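Local coordinates for putative iron-regulated protein A (Parabacteroides distasonis ATCC 8503, PDB 4ECG) that binds calcium ions and is an imelysin-like, putative iron-regulated protein, possibly a metalloendopeptidase of the M75 family, at residues T38-V43 / S207-M212; P46-M51 / E92-G97; V86-S91 / S107-P112; I295-A298 / G302-L305. One frame throughout, in Å; residues are numbered along the deposited sequence.

In the fold
All four contacts lie in the helical body of the imelysin-like chain. Helix 29-68 supplies a segment to contacts 1 and 2, their centres about 10 Å apart; helix 71-89 supplies one to contact 3, its centre about 10 Å from that of contact 2. Contacts 2 and 3 are nested inside the loop closed by contact 1 and cross each other, while contact 4 comes last. E92 of contact 2 and D109 of contact 3 bind the same calcium ion. R303 ties the turn of contact 4 to contact 2 by a salt bridge to D50 and to contact 3 by a probable hydrogen bond to Q90; V43 of contact 1 packs on N297 and G302.

Contact 1. Residues T38-V43 / S207-M212; sequences TFVDEV and SYAEAM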
loop_
_atom_site.group_PDB
_atom_site.type_symbol
_atom_site.label_atom_id
_atom_site.label_comp_id
_atom_site.label_asym_id
_atom_site.label_seq_id
_atom_site.Cartn_x
_atom_site.Cartn_y
_atom_site.Cartn_z
ATOM N N THR A 38 19.427 -6.310 -4.518
ATOM C CA THR A 38 18.499 -6.293 -5.654
ATOM C C THR A 38 17.102 -5.817 -5.220
ATOM O O THR A 38 16.395 -5.131 -5.963
ATOM C CB THR A 38 18.322 -7.708 -6.196
ATOM O OG1 THR A 38 19.599 -8.255 -6.614
ATOM C CG2 THR A 38 17.288 -7.727 -7.305
ATOM N N PHE A 39 16.688 -6.189 -4.008
ATOM C CA PHE A 39 15.431 -5.672 -3.482
ATOM C C PHE A 39 15.457 -4.128 -3.440
ATOM O O PHE A 39 14.551 -3.488 -3.960
ATOM C CB PHE A 39 15.090 -6.240 -2.081
ATOM C CG PHE A 39 14.008 -5.460 -1.402
ATOM C CD1 PHE A 39 12.691 -5.607 -1.795
ATOM C CD2 PHE A 39 14.321 -4.513 -0.457
ATOM C CE1 PHE A 39 11.689 -4.847 -1.221
ATOM C CE2 PHE A 39 13.333 -3.747 0.125
ATOM C CZ PHE A 39 12.015 -3.910 -0.273
ATOM N N VAL A 40 16.501 -3.550 -2.821
ATOM C CA VAL A 40 16.628 -2.104 -2.644
ATOM C C VAL A 40 16.725 -1.389 -3.989
ATOM O O VAL A 40 16.088 -0.360 -4.154
ATOM C CB VAL A 40 17.826 -1.700 -1.758
ATOM C CG1 VAL A 40 18.022 -0.177 -1.755
ATOM C CG2 VAL A 40 17.650 -2.233 -0.333
ATOM N N ASP A 41 17.484 -1.936 -4.949
ATOM C CA ASP A 41 17.782 -1.218 -6.210
ATOM C C ASP A 41 16.759 -1.489 -7.323
ATOM O O ASP A 41 16.541 -0.647 -8.185
ATOM C CB ASP A 41 19.195 -1.554 -6.724
ATOM C CG ASP A 41 20.336 -1.007 -5.807
ATOM O OD1 ASP A 41 20.151 0.031 -5.124
ATOM O OD2 ASP A 41 21.439 -1.619 -5.801
ATOM N N GLU A 42 16.121 -2.651 -7.295
ATOM C CA GLU A 42 15.177 -3.031 -8.343
ATOM C C GLU A 42 13.695 -3.100 -7.887
ATOM O O GLU A 42 12.804 -3.188 -8.758
ATOM C CB GLU A 42 15.614 -4.382 -8.942
ATOM C CG GLU A 42 17.057 -4.405 -9.495
ATOM C CD GLU A 42 17.299 -3.390 -10.625
ATOM O OE1 GLU A 42 16.402 -3.168 -11.492
ATOM O OE2 GLU A 42 18.410 -2.805 -10.694
ATOM N N VAL A 43 13.418 -3.112 -6.562
ATOM C CA VAL A 43 12.028 -3.086 -6.068
ATOM C C VAL A 43 11.699 -1.761 -5.319
ATOM O O VAL A 43 10.938 -0.963 -5.829
ATOM C CB VAL A 43 11.615 -4.340 -5.271
ATOM C CG1 VAL A 43 10.141 -4.223 -4.918
ATOM C CG2 VAL A 43 11.803 -5.590 -6.101
ATOM N N SER A 207 20.703 7.591 4.554
ATOM C CA SER A 207 20.010 6.816 3.543
ATOM C C SER A 207 19.531 5.462 4.070
ATOM O O SER A 207 20.297 4.728 4.650
ATOM C CB SER A 207 20.941 6.610 2.349
ATOM O OG SER A 207 20.392 5.674 1.442
ATOM N N TYR A 208 18.261 5.137 3.866
ATOM C CA TYR A 208 17.744 3.868 4.363
ATOM C C TYR A 208 18.201 2.803 3.432
ATOM O O TYR A 208 18.461 1.708 3.886
ATOM C CB TYR A 208 16.206 3.844 4.518
ATOM C CG TYR A 208 15.725 2.686 5.384
ATOM C CD1 TYR A 208 15.736 2.778 6.755
ATOM C CD2 TYR A 208 15.303 1.479 4.801
ATOM C CE1 TYR A 208 15.321 1.701 7.540
ATOM C CE2 TYR A 208 14.879 0.393 5.570
ATOM C CZ TYR A 208 14.893 0.503 6.950
ATOM O OH TYR A 208 14.490 -0.590 7.735
ATOM N N ALA A 209 18.298 3.126 2.132
ATOM C CA ALA A 209 18.737 2.151 1.141
ATOM C C ALA A 209 20.141 1.676 1.487
ATOM O O ALA A 209 20.444 0.477 1.380
ATOM C CB ALA A 209 18.705 2.720 -0.289
ATOM N N GLU A 210 20.998 2.608 1.872
ATOM C CA GLU A 210 22.373 2.276 2.172
ATOM C C GLU A 210 22.456 1.465 3.460
ATOM O O GLU A 210 23.163 0.454 3.515
ATOM C CB GLU A 210 23.240 3.537 2.247
ATOM C CG GLU A 210 23.522 4.201 0.888
ATOM C CD GLU A 210 24.198 3.276 -0.158
ATOM O OE1 GLU A 210 25.175 2.520 0.191
ATOM O OE2 GLU A 210 23.747 3.319 -1.343
ATOM N N ALA A 211 21.727 1.871 4.497
ATOM C CA ALA A 211 21.737 1.110 5.745
ATOM C C ALA A 211 21.245 -0.298 5.466
ATOM O O ALA A 211 21.825 -1.278 5.985
ATOM C CB ALA A 211 20.872 1.763 6.784
HETATM N N MSE A 212 20.209 -0.442 4.623
HETATM C CA MSE A 212 19.804 -1.810 4.261
HETATM C C MSE A 212 20.875 -2.568 3.456
HETATM O O MSE A 212 21.116 -3.758 3.745
HETATM C CB MSE A 212 18.433 -1.897 3.598
HETATM C CG MSE A 212 17.369 -2.594 4.491
HETATM SE SE MSE A 212 15.913 -2.993 3.420
HETATM C CE MSE A 212 15.840 -4.842 3.830
#
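V40 and A209 meet in a buried, apolar contact between the two segments, in which the short helix 208-214 lies against the early part of the long helix 29-68. The two segment axes run roughly antiparallel, at 149° between their N-to-C directions, and come within 9.9 Å of each other. V40 points toward the short helix and divides its branches between two residues. Its CG1, placed anti to the backbone N (chi1 173°), meets the methyl CB of A209 at 3.3 Å, closer than usual for two carbons. Its other branch, CG2, lies 4.0 Å from CB of M212, a residue deposited as selenomethionine. The small side chain of A209 allows V40 to come close, and no hydrogen bond joins the two segments.

F39 adds a second touch one residue earlier. Its ring end reaches M212, with CE2 4.3 Å from SE; the selenium approaches obliquely, 5.4 Å from the ring centroid. The bend at chi3 of M212 turns CE away from the direction of the preceding chain. M232 of helix 225-233 packs on both F39 and M212, and F94 meets the F39 ring edge-to-face.

At the start of the short helix, S207 is the N-cap: its OG accepts a bond from E210 N at 3.2 Å, covering one amide of the first turn. Beside the apolar contact, a salt bridge from D41 to K213 links the same two helices. The selenium-ring approach of M212 to F39 is a Met-aromatic contact, built into the antiparallel packing of two helices in this largely helical fold.

Contact 2. Residues P46-M51 / E92-G97; sequences PTYKDM and EAFLFG. With CA (calcium ion), chain F.
T47 comes first along helix 29-68 to touch F94, whose ring tip CZ lies 4.0 Å from T47 OG1, near the ring plane. That hydroxyl also bonds the carbonyl of V43, one turn earlier, so its polar partner lies within its own helix. Y48 carries most of the contact. Its chi1 of -75° sets CG beside the backbone N, and the ring reaches F94 in an offset edge-to-face pair: the edge of F94 faces the Y48 ring, with planes at 75° and CE2 of F94 3.8 Å from CZ of Y48. The hydroxyl OH of Y48 stands 3.1 Å from O of F94 and 2.9 Å from a water that donates to the carbonyl of F96. A leucine in place of Y48 would probably strip F94 of its aromatic partner and leave this water without its link to the helix. Two residues before F94, E92 turns away from helix 29-68 and binds calcium through OE2, a bond of 2.8 Å, with D109 supplying the other protein bond in this model. The loop of residues 92-97 touches both helix 29-68, through F94, and helix 239-259, through E92 and A93, while helix 171-196 packs on Y48.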
loop_
_atom_site.group_PDB
_atom_site.type_symbol
_atom_site.label_atom_id
_atom_site.label_comp_id
_atom_site.label_asym_id
_atom_site.label_seq_id
_atom_site.Cartn_x
_atom_site.Cartn_y
_atom_site.Cartn_z
ATOM N N PRO A 46 13.032 2.016 -7.123
ATOM C CA PRO A 46 12.233 2.325 -8.346
ATOM C C PRO A 46 10.727 2.481 -8.110
ATOM O O PRO A 46 10.113 3.323 -8.709
ATOM C CB PRO A 46 12.507 1.142 -9.259
ATOM C CG PRO A 46 13.775 0.555 -8.776
ATOM C CD PRO A 46 13.796 0.775 -7.286
ATOM N N THR A 47 10.133 1.726 -7.199
ATOM C CA THR A 47 8.711 1.892 -6.911
ATOM C C THR A 47 8.481 3.316 -6.399
ATOM O O THR A 47 7.556 3.999 -6.800
ATOM C CB THR A 47 8.207 0.854 -5.901
ATOM O OG1 THR A 47 8.314 -0.495 -6.417
ATOM C CG2 THR A 47 6.782 1.130 -5.505
ATOM N N TYR A 48 9.356 3.771 -5.533
ATOM C CA TYR A 48 9.200 5.061 -4.899
ATOM C C TYR A 48 9.520 6.161 -5.900
ATOM O O TYR A 48 8.907 7.197 -5.894
ATOM C CB TYR A 48 10.131 5.136 -3.689
ATOM C CG TYR A 48 9.696 4.347 -2.457
ATOM C CD1 TYR A 48 8.374 4.232 -2.105
ATOM C CD2 TYR A 48 10.615 3.788 -1.609
ATOM C CE1 TYR A 48 7.969 3.534 -0.958
ATOM C CE2 TYR A 48 10.221 3.076 -0.454
ATOM C CZ TYR A 48 8.892 2.978 -0.119
ATOM O OH TYR A 48 8.469 2.293 1.004
ATOM N N LYS A 49 10.494 5.950 -6.763
ATOM C CA LYS A 49 10.815 6.926 -7.811
ATOM C C LYS A 49 9.633 7.098 -8.761
ATOM O O LYS A 49 9.341 8.186 -9.206
ATOM C CB LYS A 49 12.094 6.478 -8.564
ATOM C CG LYS A 49 12.428 7.136 -9.903
ATOM C CD LYS A 49 13.067 8.519 -9.774
ATOM C CE LYS A 49 13.673 9.027 -11.105
ATOM N NZ LYS A 49 14.859 8.233 -11.596
ATOM N N ASP A 50 8.977 6.005 -9.092
ATOM C CA ASP A 50 7.830 6.027 -9.999
ATOM C C ASP A 50 6.725 6.763 -9.259
ATOM O O ASP A 50 6.001 7.558 -9.854
ATOM C CB ASP A 50 7.397 4.586 -10.341
ATOM C CG ASP A 50 6.146 4.485 -11.261
ATOM O OD1 ASP A 50 6.027 5.247 -12.259
ATOM O OD2 ASP A 50 5.293 3.574 -11.000
HETATM N N MSE A 51 6.581 6.485 -7.965
HETATM C CA MSE A 51 5.629 7.240 -7.143
HETATM C C MSE A 51 5.929 8.778 -7.182
HETATM O O MSE A 51 5.010 9.568 -7.374
HETATM C CB MSE A 51 5.614 6.740 -5.709
HETATM C CG MSE A 51 4.342 7.179 -4.935
HETATM SE SE MSE A 51 4.430 6.591 -3.118
HETATM C CE MSE A 51 2.932 7.730 -2.529
ATOM N N GLU A 92 3.310 -1.522 -0.345
ATOM C CA GLU A 92 2.882 -1.871 1.001
ATOM C C GLU A 92 3.523 -3.141 1.545
ATOM O O GLU A 92 3.350 -3.432 2.749
ATOM C CB GLU A 92 1.357 -1.892 1.140
ATOM C CG GLU A 92 0.758 -0.472 1.123
ATOM C CD GLU A 92 -0.655 -0.339 1.709
ATOM O OE1 GLU A 92 -1.015 -1.092 2.646
ATOM O OE2 GLU A 92 -1.389 0.575 1.238
ATOM N N ALA A 93 4.278 -3.871 0.712
ATOM C CA ALA A 93 5.046 -5.031 1.225
ATOM C C ALA A 93 6.327 -4.558 1.906
ATOM O O ALA A 93 7.009 -5.357 2.548
ATOM C CB ALA A 93 5.373 -6.042 0.119
ATOM N N PHE A 94 6.637 -3.259 1.768
ATOM C CA PHE A 94 7.784 -2.675 2.416
ATOM C C PHE A 94 7.518 -1.287 3.053
ATOM O O PHE A 94 8.098 -0.259 2.680
ATOM C CB PHE A 94 8.985 -2.651 1.465
ATOM C CG PHE A 94 8.684 -2.197 0.073
ATOM C CD1 PHE A 94 8.240 -3.085 -0.872
ATOM C CD2 PHE A 94 8.900 -0.893 -0.306
ATOM C CE1 PHE A 94 8.027 -2.674 -2.197
ATOM C CE2 PHE A 94 8.678 -0.485 -1.587
ATOM C CZ PHE A 94 8.245 -1.375 -2.548
ATOM N N LEU A 95 6.646 -1.297 4.054
ATOM C CA LEU A 95 6.317 -0.096 4.812
ATOM C C LEU A 95 7.345 0.117 5.910
ATOM O O LEU A 95 7.322 1.156 6.597
ATOM C CB LEU A 95 4.932 -0.211 5.441
ATOM C CG LEU A 95 3.790 0.014 4.470
ATOM C CD1 LEU A 95 2.534 -0.524 5.139
ATOM C CD2 LEU A 95 3.719 1.509 4.102
ATOM N N PHE A 96 8.240 -0.848 6.093
ATOM C CA PHE A 96 9.366 -0.633 7.015
ATOM C C PHE A 96 10.245 0.473 6.506
ATOM O O PHE A 96 10.176 0.818 5.346
ATOM C CB PHE A 96 10.184 -1.888 7.271
ATOM C CG PHE A 96 10.610 -2.609 6.053
ATOM C CD1 PHE A 96 11.750 -2.251 5.387
ATOM C CD2 PHE A 96 9.871 -3.696 5.575
ATOM C CE1 PHE A 96 12.189 -2.975 4.275
ATOM C CE2 PHE A 96 10.273 -4.404 4.445
ATOM C CZ PHE A 96 11.446 -4.053 3.800
ATOM N N GLY A 97 11.083 1.017 7.380
ATOM C CA GLY A 97 11.984 2.069 6.957
ATOM C C GLY A 97 11.277 3.404 6.972
ATOM O O GLY A 97 10.615 3.731 7.927
HETATM CA CA CA F . -3.696 1.790 2.108
HETATM O O HOH W 1 9.541 2.753 3.657
#

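Contact 3. Residues V86-S91 / S107-P112; sequences VPWEQS and SLDSWP. With CA (calcium ion), chain F; CA (calcium ion), chain K.
W88 and L108 have the nearest backbones of this pair, their CA atoms 9.6 Å apart, so long side chains close the distance between the last turn of helix 71-89 and the end of helix 104-109. The indole of W88 does so in two directions. Over one face, CD1 of L108 makes a CH-pi contact, 4.1 Å from the centroid of the six-membered ring and nearest to CZ3. At the edge, NE1 gives an almost straight hydrogen bond to D109 OD2, 3.0 Å long with an N-H...O angle of 173°. The acceptor lies in the ring plane, yet the indole reaches OD2 from above the carboxylate, whose own plane stands 79° from that of the ring. W88 CG, anti to its own N (chi1 166°), carries the indole toward D109.

This bond belongs to the second shell of a calcium site: D109 OD2 also binds the ion, at 2.5 Å. W88 therefore probably helps to position the carboxylate oxygen that holds the metal, and R85 forms a salt bridge with OD1. E89, a ligand of this calcium site in a structure of the protein though not counted as bonded here, bends at chi2 and brings OE2 within 3.6 Å of D109 OD2. The gathered carboxylates are consistent with a site made for a cation.

Just past the helix end, S91 OG and S91 N both bond W88 O, from the same face of it. Beyond D109, O of W111, before a cis peptide to P112, binds a second calcium ion at 2.3 Å, whose other ligands include three waters.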
loop_
_atom_site.group_PDB
_atom_site.type_symbol
_atom_site.label_atom_id
_atom_site.label_comp_id
_atom_site.label_asym_id
_atom_site.label_seq_id
_atom_site.Cartn_x
_atom_site.Cartn_y
_atom_site.Cartn_z
ATOM N N VAL A 86 -1.118 3.469 -7.840
ATOM C CA VAL A 86 -0.604 2.139 -8.224
ATOM C C VAL A 86 0.700 1.896 -7.481
ATOM O O VAL A 86 0.773 0.966 -6.688
ATOM C CB VAL A 86 -0.542 1.904 -9.741
ATOM C CG1 VAL A 86 0.128 0.554 -10.082
ATOM C CG2 VAL A 86 -1.960 1.981 -10.362
ATOM N N PRO A 87 1.688 2.776 -7.636
ATOM C CA PRO A 87 2.976 2.448 -7.004
ATOM C C PRO A 87 2.953 2.537 -5.499
ATOM O O PRO A 87 3.673 1.808 -4.829
ATOM C CB PRO A 87 3.968 3.452 -7.622
ATOM C CG PRO A 87 3.127 4.515 -8.176
ATOM C CD PRO A 87 1.822 3.863 -8.589
ATOM N N TRP A 88 2.111 3.401 -4.968
ATOM C CA TRP A 88 1.996 3.487 -3.543
ATOM C C TRP A 88 1.450 2.173 -3.006
ATOM O O TRP A 88 1.947 1.663 -2.016
ATOM C CB TRP A 88 1.104 4.655 -3.124
ATOM C CG TRP A 88 0.672 4.593 -1.684
ATOM C CD1 TRP A 88 -0.601 4.421 -1.220
ATOM C CD2 TRP A 88 1.499 4.684 -0.483
ATOM N NE1 TRP A 88 -0.626 4.400 0.123
ATOM C CE2 TRP A 88 0.601 4.557 0.631
ATOM C CE3 TRP A 88 2.839 4.857 -0.244
ATOM C CZ2 TRP A 88 1.031 4.566 1.936
ATOM C CZ3 TRP A 88 3.281 4.876 1.084
ATOM C CH2 TRP A 88 2.396 4.726 2.144
ATOM N N GLU A 89 0.427 1.617 -3.627
ATOM C CA GLU A 89 -0.143 0.398 -3.093
ATOM C C GLU A 89 0.782 -0.792 -3.396
ATOM O O GLU A 89 0.821 -1.749 -2.633
ATOM C CB GLU A 89 -1.539 0.149 -3.665
ATOM C CG GLU A 89 -2.623 1.070 -3.204
ATOM C CD GLU A 89 -2.886 1.008 -1.712
ATOM O OE1 GLU A 89 -3.416 0.018 -1.195
ATOM O OE2 GLU A 89 -2.579 1.986 -1.044
ATOM N N GLN A 90 1.525 -0.707 -4.504
ATOM C CA GLN A 90 2.569 -1.665 -4.840
ATOM C C GLN A 90 3.774 -1.569 -3.913
ATOM O O GLN A 90 4.751 -2.309 -4.086
ATOM C CB GLN A 90 2.978 -1.554 -6.322
ATOM C CG GLN A 90 1.848 -2.023 -7.239
ATOM C CD GLN A 90 2.233 -2.204 -8.692
ATOM O OE1 GLN A 90 3.302 -1.838 -9.112
ATOM N NE2 GLN A 90 1.327 -2.755 -9.458
ATOM N N SER A 91 3.688 -0.724 -2.877
ATOM C CA SER A 91 4.814 -0.550 -1.964
ATOM C C SER A 91 4.497 -0.970 -0.558
ATOM O O SER A 91 5.341 -0.830 0.330
ATOM C CB SER A 91 5.286 0.904 -1.972
ATOM O OG SER A 91 4.497 1.695 -1.123
ATOM N N SER A 107 0.278 9.611 7.280
ATOM C CA SER A 107 0.181 10.973 6.788
ATOM C C SER A 107 -0.418 10.982 5.378
ATOM O O SER A 107 -1.216 11.833 5.051
ATOM C CB SER A 107 1.538 11.665 6.818
ATOM O OG SER A 107 1.403 13.047 6.494
ATOM N N LEU A 108 -0.036 10.009 4.575
ATOM C CA LEU A 108 -0.415 9.908 3.165
ATOM C C LEU A 108 -1.776 9.261 2.966
ATOM O O LEU A 108 -2.384 9.485 1.940
ATOM C CB LEU A 108 0.605 9.027 2.432
ATOM C CG LEU A 108 1.825 9.720 1.829
ATOM C CD1 LEU A 108 2.876 8.677 1.538
ATOM C CD2 LEU A 108 1.402 10.514 0.568
ATOM N N ASP A 109 -2.257 8.429 3.914
ATOM C CA ASP A 109 -3.270 7.459 3.529
ATOM C C ASP A 109 -4.109 6.960 4.695
ATOM O O ASP A 109 -4.440 5.777 4.774
ATOM C CB ASP A 109 -2.572 6.300 2.790
ATOM C CG ASP A 109 -3.524 5.448 1.892
ATOM O OD1 ASP A 109 -4.551 5.951 1.365
ATOM O OD2 ASP A 109 -3.182 4.246 1.682
ATOM N N SER A 110 -4.538 7.878 5.553
ATOM C CA SER A 110 -5.415 7.485 6.638
ATOM C C SER A 110 -6.824 7.139 6.153
ATOM O O SER A 110 -7.397 7.806 5.275
ATOM C CB SER A 110 -5.455 8.562 7.741
ATOM O OG SER A 110 -4.169 8.743 8.327
ATOM N N TRP A 111 -7.373 6.091 6.761
ATOM C CA TRP A 111 -8.755 5.676 6.589
ATOM C C TRP A 111 -9.261 5.054 7.887
ATOM O O TRP A 111 -8.514 4.328 8.583
ATOM C CB TRP A 111 -8.824 4.651 5.454
ATOM C CG TRP A 111 -10.225 4.258 5.106
ATOM C CD1 TRP A 111 -10.894 3.097 5.460
ATOM C CD2 TRP A 111 -11.206 5.049 4.365
ATOM N NE1 TRP A 111 -12.197 3.126 5.017
ATOM C CE2 TRP A 111 -12.444 4.272 4.361
ATOM C CE3 TRP A 111 -11.208 6.314 3.803
ATOM C CZ2 TRP A 111 -13.594 4.740 3.759
ATOM C CZ3 TRP A 111 -12.364 6.778 3.190
ATOM C CH2 TRP A 111 -13.529 6.006 3.158
ATOM N N PRO A 112 -10.517 5.353 8.269
ATOM C CA PRO A 112 -11.437 6.337 7.664
ATOM C C PRO A 112 -11.082 7.788 8.021
ATOM O O PRO A 112 -10.126 8.040 8.764
ATOM C CB PRO A 112 -12.803 5.970 8.276
ATOM C CG PRO A 112 -12.446 5.396 9.593
ATOM C CD PRO A 112 -11.131 4.680 9.422
HETATM CA CA CA F . -3.696 1.790 2.108
HETATM CA CA CA K . -7.265 2.819 9.850
HETATM O O HOH W 2 -6.344 5.031 9.892
HETATM O O HOH W 3 -9.376 1.672 10.321
HETATM O O HOH W 4 -6.175 2.873 7.653
#

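Contact 4. Residues I295-A298 / G302-L305; sequences IKNA and GRDL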
loop_
_atom_site.group_PDB
_atom_site.type_symbol
_atom_site.label_atom_id
_atom_site.label_comp_id
_atom_site.label_asym_id
_atom_site.label_seq_id
_atom_site.Cartn_x
_atom_site.Cartn_y
_atom_site.Cartn_z
ATOM N N ILE A 295 4.026 -7.882 -2.935
ATOM C CA ILE A 295 4.684 -9.112 -2.436
ATOM C C ILE A 295 5.444 -9.835 -3.568
ATOM O O ILE A 295 6.567 -10.325 -3.404
ATOM C CB ILE A 295 3.662 -10.103 -1.817
ATOM C CG1 ILE A 295 2.962 -9.505 -0.593
ATOM C CG2 ILE A 295 4.343 -11.394 -1.453
ATOM C CD1 ILE A 295 1.852 -10.366 -0.028
ATOM N N LYS A 296 4.778 -9.894 -4.705
ATOM C CA LYS A 296 5.210 -10.616 -5.872
ATOM C C LYS A 296 6.485 -10.025 -6.404
ATOM O O LYS A 296 7.431 -10.738 -6.684
ATOM C CB LYS A 296 4.111 -10.603 -6.942
ATOM C CG LYS A 296 4.372 -11.533 -8.110
ATOM C CD LYS A 296 3.193 -11.598 -9.078
ATOM C CE LYS A 296 3.473 -12.488 -10.265
ATOM N NZ LYS A 296 2.401 -12.395 -11.292
ATOM N N ASN A 297 6.512 -8.716 -6.505
ATOM C CA ASN A 297 7.707 -7.975 -6.912
ATOM C C ASN A 297 8.837 -8.246 -5.987
ATOM O O ASN A 297 9.964 -8.440 -6.439
ATOM C CB ASN A 297 7.401 -6.462 -6.885
ATOM C CG ASN A 297 6.471 -6.019 -8.018
ATOM O OD1 ASN A 297 6.135 -6.797 -8.971
ATOM N ND2 ASN A 297 6.047 -4.751 -7.932
ATOM N N ALA A 298 8.534 -8.201 -4.679
ATOM C CA ALA A 298 9.523 -8.444 -3.622
ATOM C C ALA A 298 10.138 -9.845 -3.734
ATOM O O ALA A 298 11.337 -9.986 -3.521
ATOM C CB ALA A 298 8.904 -8.299 -2.215
ATOM N N GLY A 302 12.032 -7.945 -8.757
ATOM C CA GLY A 302 11.905 -6.818 -9.692
ATOM C C GLY A 302 10.447 -6.396 -9.855
ATOM O O GLY A 302 9.544 -7.172 -9.575
ATOM N N ARG A 303 10.186 -5.170 -10.269
ATOM C CA ARG A 303 8.778 -4.797 -10.569
ATOM C C ARG A 303 8.182 -5.632 -11.735
ATOM O O ARG A 303 8.826 -5.843 -12.767
ATOM C CB ARG A 303 8.667 -3.329 -10.901
ATOM C CG ARG A 303 9.254 -2.378 -9.874
ATOM C CD ARG A 303 8.762 -0.980 -10.199
ATOM N NE ARG A 303 7.311 -0.890 -9.926
ATOM C CZ ARG A 303 6.558 0.208 -10.012
ATOM N NH1 ARG A 303 7.079 1.355 -10.353
ATOM N NH2 ARG A 303 5.268 0.156 -9.744
ATOM N N ASP A 304 6.977 -6.157 -11.528
ATOM C CA ASP A 304 6.246 -6.883 -12.565
ATOM C C ASP A 304 6.957 -8.187 -12.992
ATOM O O ASP A 304 6.591 -8.788 -13.981
ATOM C CB ASP A 304 5.973 -5.977 -13.791
ATOM C CG ASP A 304 4.866 -4.884 -13.522
ATOM O OD1 ASP A 304 4.021 -5.048 -12.586
ATOM O OD2 ASP A 304 4.820 -3.875 -14.289
ATOM N N LEU A 305 7.936 -8.638 -12.213
ATOM C CA LEU A 305 8.544 -9.929 -12.488
ATOM C C LEU A 305 7.687 -11.089 -11.947
ATOM O O LEU A 305 6.897 -10.945 -11.022
ATOM C CB LEU A 305 9.958 -10.001 -11.913
ATOM C CG LEU A 305 10.994 -9.001 -12.433
ATOM C CD1 LEU A 305 12.421 -9.412 -12.013
ATOM C CD2 LEU A 305 10.882 -8.836 -13.954
HETATM O O HOH W 5 5.177 -9.037 -10.091
#
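N297 of helix 284-300 grips the turn G302-L305 of the following loop. Its CB sits 3.5 Å from the carbonyl O of G302. CG, placed beside the backbone N by a chi1 of -72°, turns the amide toward the turn. OD1 then accepts a hydrogen bond from D304 N at 2.8 Å; the donor comes from above the carbonyl plane, 53° out of it. The same oxygen takes a second bond from a water, 2.7 Å away, which also donates to the carbonyl of L305. ND2 packs 3.8 Å from CA of R303.

The backbone of N297 helps as well: its carbonyl O accepts from G302 N at 3.1 Å. The extended K296 chain passes L305, its CE 3.8 Å from the L305 O, before NZ pairs with D335 in a salt bridge. An alanine in place of N297 would probably leave D304 N without its acceptor and the water without one of its two bonds, so that the turn is held less firmly.

R303 points away from N297 and bonds Q90, just past helix 71-89, by a hydrogen bond and D50 of helix 29-68 by a salt bridge. The residues from G302 to L305 form a type II beta turn, folded back on the end of the preceding helix and pinned there by an asparagine side chain.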